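Local coordinates for protein PspGI restriction endonuclease (Pyrococcus sp. GI-H, PDB 3BM3) that probably cuts double-stranded DNA at a specific sequence as a type II restriction endonuclease, and is captured here bound to its substrate DNA with base flipping, at residues 169-174 with 202-207. The protein carries 2 engineered substitutions. Numbering follows the deposited sequence.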
ATOM      1  N   GLU C 169       1.422   5.626  -3.001  1.00  9.23           N
ATOM      2  CA  GLU C 169       0.414   6.268  -2.189  1.00  9.48           C
ATOM      3  C   GLU C 169       0.766   7.725  -1.985  1.00  9.84           C
ATOM      4  O   GLU C 169      -0.095   8.573  -1.995  1.00  9.60           O
ATOM      5  CB  GLU C 169       0.257   5.621  -0.845  1.00 10.05           C
ATOM      6  CG  GLU C 169      -0.297   4.209  -0.938  1.00 10.95           C
ATOM      7  CD  GLU C 169      -0.415   3.519   0.391  1.00  9.57           C
ATOM      8  OE1 GLU C 169       0.096   4.052   1.398  1.00 11.67           O
ATOM      9  OE2 GLU C 169      -1.047   2.447   0.380  1.00 11.59           O
ATOM     10  N   ALA C 170       2.060   7.984  -1.798  1.00  9.49           N
ATOM     11  CA  ALA C 170       2.522   9.351  -1.556  1.00 10.31           C
ATOM     12  C   ALA C 170       2.368  10.178  -2.819  1.00 10.37           C
ATOM     13  O   ALA C 170       1.958  11.345  -2.742  1.00 10.76           O
ATOM     14  CB  ALA C 170       3.951   9.334  -1.098  1.00 11.07           C
ATOM     15  N   VAL C 171       2.654   9.580  -3.975  1.00  9.80           N
ATOM     16  CA  VAL C 171       2.499  10.239  -5.268  1.00 10.27           C
ATOM     17  C   VAL C 171       1.014  10.550  -5.432  1.00 10.63           C
ATOM     18  O   VAL C 171       0.646  11.636  -5.793  1.00 10.84           O
ATOM     19  CB  VAL C 171       3.010   9.402  -6.427  1.00 10.93           C
ATOM     20  CG1 VAL C 171       2.733  10.089  -7.782  1.00 11.59           C
ATOM     21  CG2 VAL C 171       4.521   9.079  -6.294  1.00 11.08           C
ATOM     22  N   GLY C 172       0.170   9.603  -5.050  1.00  9.43           N
ATOM     23  CA  GLY C 172      -1.284   9.771  -5.112  1.00 10.08           C
ATOM     24  C   GLY C 172      -1.742  10.901  -4.231  1.00 10.07           C
ATOM     25  O   GLY C 172      -2.492  11.785  -4.656  1.00 11.01           O
ATOM     26  N   GLU C 173      -1.296  10.889  -2.977  1.00 10.09           N
ATOM     27  CA  GLU C 173      -1.639  11.924  -2.036  1.00 10.98           C
ATOM     28  C   GLU C 173      -1.208  13.311  -2.557  1.00 10.62           C
ATOM     29  O   GLU C 173      -1.959  14.291  -2.542  1.00 10.78           O
ATOM     30  CB  GLU C 173      -1.008  11.634  -0.680  1.00 11.28           C
ATOM     31  CG  GLU C 173      -1.354  12.655   0.328  1.00 13.41           C
ATOM     32  CD  GLU C 173      -0.768  12.391   1.680  1.00 17.03           C
ATOM     33  OE1 GLU C 173      -0.149  11.329   1.877  1.00 19.88           O
ATOM     34  OE2 GLU C 173      -0.891  13.285   2.529  1.00 21.65           O
ATOM     35  N   ALA C 174       0.017  13.362  -3.035  1.00 11.21           N
ATOM     36  CA  ALA C 174       0.598  14.602  -3.559  1.00 11.36           C
ATOM     37  C   ALA C 174      -0.249  15.111  -4.718  1.00 11.22           C
ATOM     38  O   ALA C 174      -0.503  16.316  -4.831  1.00 12.44           O
ATOM     39  CB  ALA C 174       2.060  14.370  -3.988  1.00 12.15           C
ATOM     40  N   ILE C 202      13.259   8.599  -8.008  0.50 11.25           N
ATOM     41  CA  ILE C 202      13.197   9.382  -9.243  0.50 11.25           C
ATOM     42  C   ILE C 202      11.752   9.664  -9.657  0.50 11.12           C
ATOM     43  O   ILE C 202      11.375  10.793  -9.917  0.50 10.74           O
ATOM     44  CB  ILE C 202      13.970   8.673 -10.360  0.50 11.59           C
ATOM     45  CG1 ILE C 202      15.456   8.606  -9.977  0.50 11.59           C
ATOM     46  CG2 ILE C 202      13.778   9.403 -11.668  0.50 11.80           C
ATOM     47  CD1 ILE C 202      16.279   7.793 -10.947  0.50 12.16           C
ATOM     48  N   ALA C 203      10.934   8.618  -9.721  1.00 11.25           N
ATOM     49  CA  ALA C 203       9.530   8.768 -10.079  1.00 11.77           C
ATOM     50  C   ALA C 203       8.816   9.737  -9.114  1.00 10.79           C
ATOM     51  O   ALA C 203       8.086  10.585  -9.530  1.00 11.96           O
ATOM     52  CB  ALA C 203       8.840   7.395 -10.092  1.00 12.64           C
HETATM   53  N   MSE C 204       9.049   9.598  -7.815  0.50 11.39           N
HETATM   54  CA  MSE C 204       8.452  10.514  -6.854  0.50 11.92           C
HETATM   55  C   MSE C 204       8.835  11.952  -7.177  0.50 11.15           C
HETATM   56  O   MSE C 204       7.977  12.821  -7.326  0.50 12.34           O
HETATM   57  CB  MSE C 204       8.891  10.179  -5.439  0.50 12.05           C
HETATM   58  CG  MSE C 204       8.365   8.861  -4.995  0.50 14.77           C
HETATM   59 SE   MSE C 204       8.551   8.621  -3.082  0.50 20.61          SE
HETATM   60  CE  MSE C 204       6.649   8.734  -2.679  0.50 25.14           C
ATOM     61  N   LEU C 205      10.132  12.184  -7.310  1.00 11.60           N
ATOM     62  CA  LEU C 205      10.612  13.538  -7.518  1.00 11.38           C
ATOM     63  C   LEU C 205      10.097  14.173  -8.827  1.00 11.95           C
ATOM     64  O   LEU C 205      10.019  15.416  -8.953  1.00 12.99           O
ATOM     65  CB  LEU C 205      12.126  13.582  -7.438  1.00 11.50           C
ATOM     66  CG  LEU C 205      12.664  13.249  -6.069  1.00 10.78           C
ATOM     67  CD1 LEU C 205      14.147  13.081  -6.198  1.00 11.35           C
ATOM     68  CD2 LEU C 205      12.314  14.381  -5.076  1.00 11.55           C
ATOM     69  N   ASP C 206       9.778  13.339  -9.807  1.00 11.16           N
ATOM     70  CA  ASP C 206       9.246  13.795 -11.068  1.00 11.63           C
ATOM     71  C   ASP C 206       7.749  13.933 -11.046  1.00 12.26           C
ATOM     72  O   ASP C 206       7.151  14.428 -12.009  1.00 13.28           O
ATOM     73  CB  ASP C 206       9.682  12.844 -12.175  1.00 12.03           C
ATOM     74  CG  ASP C 206      11.092  13.107 -12.640  1.00 13.65           C
ATOM     75  OD1 ASP C 206      11.600  14.247 -12.455  1.00 16.76           O
ATOM     76  OD2 ASP C 206      11.683  12.181 -13.218  1.00 17.01           O
ATOM     77  N   ASN C 207       7.143  13.509  -9.935  1.00 12.77           N
ATOM     78  CA  ASN C 207       5.692  13.372  -9.842  1.00 12.83           C
ATOM     79  C   ASN C 207       5.099  13.860  -8.532  1.00 14.39           C
ATOM     80  O   ASN C 207       4.197  13.236  -7.968  1.00 15.17           O
ATOM     81  CB  ASN C 207       5.289  11.944 -10.164  1.00 13.33           C
ATOM     82  CG  ASN C 207       5.513  11.619 -11.602  1.00 11.96           C
ATOM     83  OD1 ASN C 207       4.728  12.016 -12.448  1.00 13.96           O
ATOM     84  ND2 ASN C 207       6.601  10.946 -11.893  1.00 12.12           N
TER
HETATM   85  O   HOH W   1       1.796  13.554  -7.565  1.00 19.42           O
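Val171 lies between helix 167-181, to which it belongs, and the end of helix 198-206, each of its methyls meeting a different residue. CG2 packs against CG of Met204 (a selenomethionine) at 4.1 Å. CG1, set anti to the backbone N (chi1 176°), lies 3.5 Å from the carbonyl O of Asn207 and 4.0 Å from its CB. In the conformer given, the Met204 chain bends at chi3 and its end comes nearer Ala170, though its exact placement is doubtful. Phe189 of strand 186-191 touches both Ala170 and Met204, so this closer, apolar part sits on the mixed central sheet, consistent with the PD-(D/E)XK nuclease family. The other part is looser and polar: no direct hydrogen bond joins the segments, and a water bridges them, donating to Val171 O at 2.9 Å and, at a doubtfully short distance, to Asn207 O. Asn207, just after helix 198-206, turns its ND2 back to Ala203 O (2.8 Å), which lies close to the Asn207 amide plane, while OD1 accepts from Gln175 of the second subunit. With Val171 also packing on Gly172 of that subunit, the contact adjoins the dimer interface. Its chemistry implies apolar packing and a bridging water between segments, the Asn207 amide being fixed at both ends.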